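Local atomic coordinates of motility-associated killing factor MakB (Vibrio cholerae serotype O1, PDB entry 6W1W), a protein that probably acts as one component of a three-part cytotoxin that is structurally similar to alpha-pore-forming toxins. Residues W150-A164 with L248-A261. Sequence-based numbering, arbitrary orientation.
Sequences WNELASEEQAMVRIA and LASEEAQAAAITKA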
# COMPACT_ATOMS: atom_id res chain seq x y z
N TRP A 150 6.85 25.73 15.28
CA TRP A 150 8.31 25.67 15.26
C TRP A 150 8.92 27.06 15.42
O TRP A 150 9.83 27.26 16.23
CB TRP A 150 8.78 25.02 13.96
CG TRP A 150 9.99 24.16 14.13
CD1 TRP A 150 11.29 24.55 14.03
CD2 TRP A 150 10.00 22.77 14.44
NE1 TRP A 150 12.12 23.48 14.25
CE2 TRP A 150 11.36 22.37 14.51
CE3 TRP A 150 9.01 21.81 14.66
CZ2 TRP A 150 11.74 21.06 14.79
CZ3 TRP A 150 9.39 20.51 14.95
CH2 TRP A 150 10.75 20.15 15.01
N ASN A 151 8.40 28.04 14.67
CA ASN A 151 9.04 29.35 14.62
C ASN A 151 8.92 30.11 15.94
O ASN A 151 9.81 30.90 16.28
CB ASN A 151 8.44 30.17 13.48
CG ASN A 151 8.88 29.67 12.12
OD1 ASN A 151 9.67 30.32 11.43
ND2 ASN A 151 8.38 28.50 11.72
N GLU A 152 7.83 29.90 16.68
CA GLU A 152 7.68 30.54 17.99
C GLU A 152 8.38 29.76 19.09
O GLU A 152 8.34 30.19 20.25
CB GLU A 152 6.20 30.73 18.32
CG GLU A 152 5.43 29.46 18.65
CD GLU A 152 3.98 29.76 19.02
OE1 GLU A 152 3.33 30.52 18.27
OE2 GLU A 152 3.51 29.26 20.06
N LEU A 153 9.03 28.65 18.76
CA LEU A 153 9.85 27.88 19.68
C LEU A 153 11.27 27.73 19.15
O LEU A 153 11.91 26.68 19.31
CB LEU A 153 9.23 26.50 19.93
CG LEU A 153 7.91 26.43 20.70
CD1 LEU A 153 7.33 25.02 20.62
CD2 LEU A 153 8.11 26.86 22.14
N ALA A 154 11.79 28.78 18.52
CA ALA A 154 13.06 28.70 17.80
C ALA A 154 14.27 28.61 18.71
O ALA A 154 15.33 28.16 18.27
CB ALA A 154 13.21 29.89 16.86
N SER A 155 14.15 29.02 19.98
CA SER A 155 15.28 28.92 20.90
C SER A 155 15.65 27.47 21.22
O SER A 155 16.69 27.24 21.84
CB SER A 155 14.97 29.66 22.20
OG SER A 155 13.91 29.04 22.91
N GLU A 156 14.83 26.50 20.80
CA GLU A 156 15.06 25.09 21.05
C GLU A 156 15.08 24.28 19.76
O GLU A 156 14.67 23.12 19.74
CB GLU A 156 14.00 24.53 22.00
CG GLU A 156 13.91 25.25 23.34
CD GLU A 156 12.83 24.67 24.24
OE1 GLU A 156 11.68 25.16 24.19
OE2 GLU A 156 13.13 23.72 24.99
N GLU A 157 15.55 24.89 18.67
CA GLU A 157 15.52 24.21 17.38
C GLU A 157 16.42 22.99 17.38
O GLU A 157 15.99 21.89 17.00
CB GLU A 157 15.92 25.18 16.26
CG GLU A 157 15.93 24.51 14.90
CD GLU A 157 16.38 25.43 13.79
OE1 GLU A 157 17.15 26.37 14.07
OE2 GLU A 157 15.97 25.20 12.63
N GLN A 158 17.68 23.15 17.81
CA GLN A 158 18.60 22.03 17.83
C GLN A 158 18.07 20.89 18.69
O GLN A 158 18.10 19.72 18.28
CB GLN A 158 19.97 22.48 18.34
CG GLN A 158 20.59 23.60 17.51
CD GLN A 158 22.03 23.88 17.88
OE1 GLN A 158 22.66 23.12 18.63
NE2 GLN A 158 22.58 24.97 17.36
N ALA A 159 17.55 21.21 19.88
CA ALA A 159 16.92 20.20 20.72
C ALA A 159 15.74 19.53 20.03
O ALA A 159 15.47 18.35 20.27
CB ALA A 159 16.47 20.82 22.05
N MET A 160 15.03 20.26 19.16
CA MET A 160 13.84 19.70 18.53
C MET A 160 14.18 18.88 17.29
O MET A 160 13.49 17.90 17.00
CB MET A 160 12.85 20.81 18.18
CG MET A 160 12.09 21.35 19.37
SD MET A 160 10.84 22.55 18.89
CE MET A 160 11.83 23.72 17.96
N VAL A 161 15.21 19.28 16.54
CA VAL A 161 15.61 18.49 15.38
C VAL A 161 16.03 17.09 15.80
O VAL A 161 15.73 16.10 15.12
CB VAL A 161 16.73 19.20 14.59
CG1 VAL A 161 17.18 18.35 13.41
CG2 VAL A 161 16.26 20.57 14.12
N ARG A 162 16.71 16.98 16.94
CA ARG A 162 17.15 15.67 17.42
C ARG A 162 15.97 14.79 17.80
O ARG A 162 15.96 13.59 17.51
CB ARG A 162 18.10 15.83 18.61
CG ARG A 162 19.33 16.68 18.31
CD ARG A 162 20.32 16.66 19.46
NE ARG A 162 21.21 17.82 19.40
CZ ARG A 162 21.15 18.84 20.25
NH1 ARG A 162 20.26 18.84 21.23
NH2 ARG A 162 22.00 19.86 20.12
N ILE A 163 14.96 15.37 18.45
CA ILE A 163 13.80 14.59 18.85
C ILE A 163 13.02 14.13 17.63
O ILE A 163 12.54 12.99 17.57
CB ILE A 163 12.92 15.39 19.83
CG1 ILE A 163 13.69 15.68 21.12
CG2 ILE A 163 11.64 14.63 20.13
CD1 ILE A 163 12.88 16.45 22.13
N ALA A 164 12.87 15.00 16.63
CA ALA A 164 12.16 14.61 15.42
C ALA A 164 12.95 13.60 14.59
O ALA A 164 12.36 12.72 13.95
CB ALA A 164 11.82 15.84 14.58
N LEU A 248 15.64 17.33 27.47
CA LEU A 248 16.37 18.57 27.27
C LEU A 248 15.50 19.68 26.70
O LEU A 248 15.97 20.82 26.60
CB LEU A 248 17.57 18.33 26.35
CG LEU A 248 18.31 17.02 26.64
CD1 LEU A 248 19.26 16.69 25.51
CD2 LEU A 248 19.05 17.11 27.97
N ALA A 249 14.25 19.38 26.34
CA ALA A 249 13.37 20.32 25.67
C ALA A 249 12.13 20.57 26.52
O ALA A 249 11.74 19.76 27.35
CB ALA A 249 12.96 19.80 24.29
N SER A 250 11.50 21.72 26.27
CA SER A 250 10.30 22.12 26.99
C SER A 250 9.08 21.32 26.52
O SER A 250 9.13 20.57 25.54
CB SER A 250 10.05 23.62 26.81
OG SER A 250 10.01 23.96 25.44
N GLU A 251 7.97 21.52 27.23
CA GLU A 251 6.76 20.74 26.94
C GLU A 251 6.28 20.95 25.51
O GLU A 251 6.04 19.99 24.78
CB GLU A 251 5.66 21.11 27.93
CG GLU A 251 5.90 20.62 29.35
CD GLU A 251 4.75 19.77 29.85
OE1 GLU A 251 3.88 19.41 29.03
OE2 GLU A 251 4.72 19.46 31.07
N GLU A 252 6.14 22.22 25.10
CA GLU A 252 5.68 22.49 23.74
C GLU A 252 6.69 22.01 22.71
O GLU A 252 6.31 21.42 21.69
CB GLU A 252 5.41 23.99 23.56
CG GLU A 252 4.09 24.46 24.15
CD GLU A 252 3.67 25.81 23.61
OE1 GLU A 252 4.07 26.15 22.48
OE2 GLU A 252 2.92 26.52 24.31
N ALA A 253 7.98 22.24 22.96
CA ALA A 253 9.02 21.84 22.02
C ALA A 253 9.00 20.33 21.78
O ALA A 253 9.26 19.88 20.66
CB ALA A 253 10.39 22.28 22.53
N GLN A 254 8.70 19.54 22.81
CA GLN A 254 8.55 18.11 22.61
C GLN A 254 7.37 17.81 21.69
O GLN A 254 7.50 17.06 20.72
CB GLN A 254 8.37 17.39 23.95
CG GLN A 254 9.64 17.28 24.77
CD GLN A 254 9.38 16.74 26.16
OE1 GLN A 254 8.97 15.59 26.33
NE2 GLN A 254 9.60 17.58 27.17
N ALA A 255 6.21 18.42 21.98
CA ALA A 255 5.04 18.23 21.13
C ALA A 255 5.30 18.74 19.72
O ALA A 255 4.84 18.14 18.74
CB ALA A 255 3.83 18.93 21.73
N ALA A 256 6.03 19.86 19.60
CA ALA A 256 6.36 20.37 18.28
C ALA A 256 7.24 19.39 17.52
O ALA A 256 7.01 19.10 16.34
CB ALA A 256 7.06 21.73 18.40
N ALA A 257 8.25 18.83 18.20
CA ALA A 257 9.17 17.91 17.55
C ALA A 257 8.50 16.59 17.21
O ALA A 257 8.77 16.00 16.15
CB ALA A 257 10.40 17.69 18.44
N ILE A 258 7.62 16.10 18.09
CA ILE A 258 6.92 14.84 17.82
C ILE A 258 6.07 14.96 16.56
O ILE A 258 6.23 14.17 15.61
CB ILE A 258 6.06 14.44 19.03
CG1 ILE A 258 6.95 14.06 20.22
CG2 ILE A 258 5.10 13.31 18.66
CD1 ILE A 258 6.19 13.65 21.47
N THR A 259 5.18 15.96 16.52
CA THR A 259 4.21 16.08 15.43
C THR A 259 4.90 16.28 14.08
O THR A 259 4.45 15.74 13.06
CB THR A 259 3.24 17.24 15.70
OG1 THR A 259 3.98 18.45 15.92
CG2 THR A 259 2.38 16.94 16.92
N LYS A 260 5.99 17.04 14.05
CA LYS A 260 6.73 17.21 12.80
C LYS A 260 7.19 15.87 12.24
O LYS A 260 7.14 15.65 11.03
CB LYS A 260 7.91 18.16 13.03
CG LYS A 260 9.15 17.88 12.21
CD LYS A 260 8.98 18.25 10.75
CE LYS A 260 10.32 18.40 10.05
NZ LYS A 260 11.02 19.66 10.45
N ALA A 261 7.61 14.95 13.11
CA ALA A 261 8.08 13.65 12.64
C ALA A 261 6.94 12.74 12.19
O ALA A 261 7.11 11.96 11.24
CB ALA A 261 8.90 12.96 13.74
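S250 and E156, each the N-cap of its helix (251-270 and 157-176), meet through the polar part of the contact. The backbone N of S250 donates to E156 OE2 at 2.9 Å, on the syn side and a little out of the carboxylate plane; this is the reliable grip, since the modelled hydrogen bond from S250 OG to E156 OE1 is improbably short and its length doubtful. With CG beside the backbone N (chi1 -57°) and the chain extended, the E156 carboxylate reaches across.

K260 supplies a cation-pi contact: its NZ lies 4.7 Å from the centroid of the W150 six-membered ring, 13° off the normal. Bends at chi2 and chi4 bring the ammonium over that face, and M160 CE lies over the opposite one, offset toward the rim. At the ring edge, W150 CZ3 approaches A256 O near the ring plane.

Apolar packing relies on small residues; the axes of 157-164 and 251-261 approach to 8.1 Å and cross at -42°. A257 is a knob among W150, M160, I163 and A164, its CB 3.7 Å from I163 CB. M160 SD rests 3.7 Å from A253 CB, and L153 CD1 meets A256 CB at 4.0 Å.

The contact lies near one end of the elongated molecule, where the end of helix 100-151, the turn after it and the start of helix 157-176 pack on helix 251-270. Elsewhere on helix 251-270, A255 and T259 touch W47 of helix 46-66 and F211 of strand 209-220, while I258 reaches Y201 of strand 193-203.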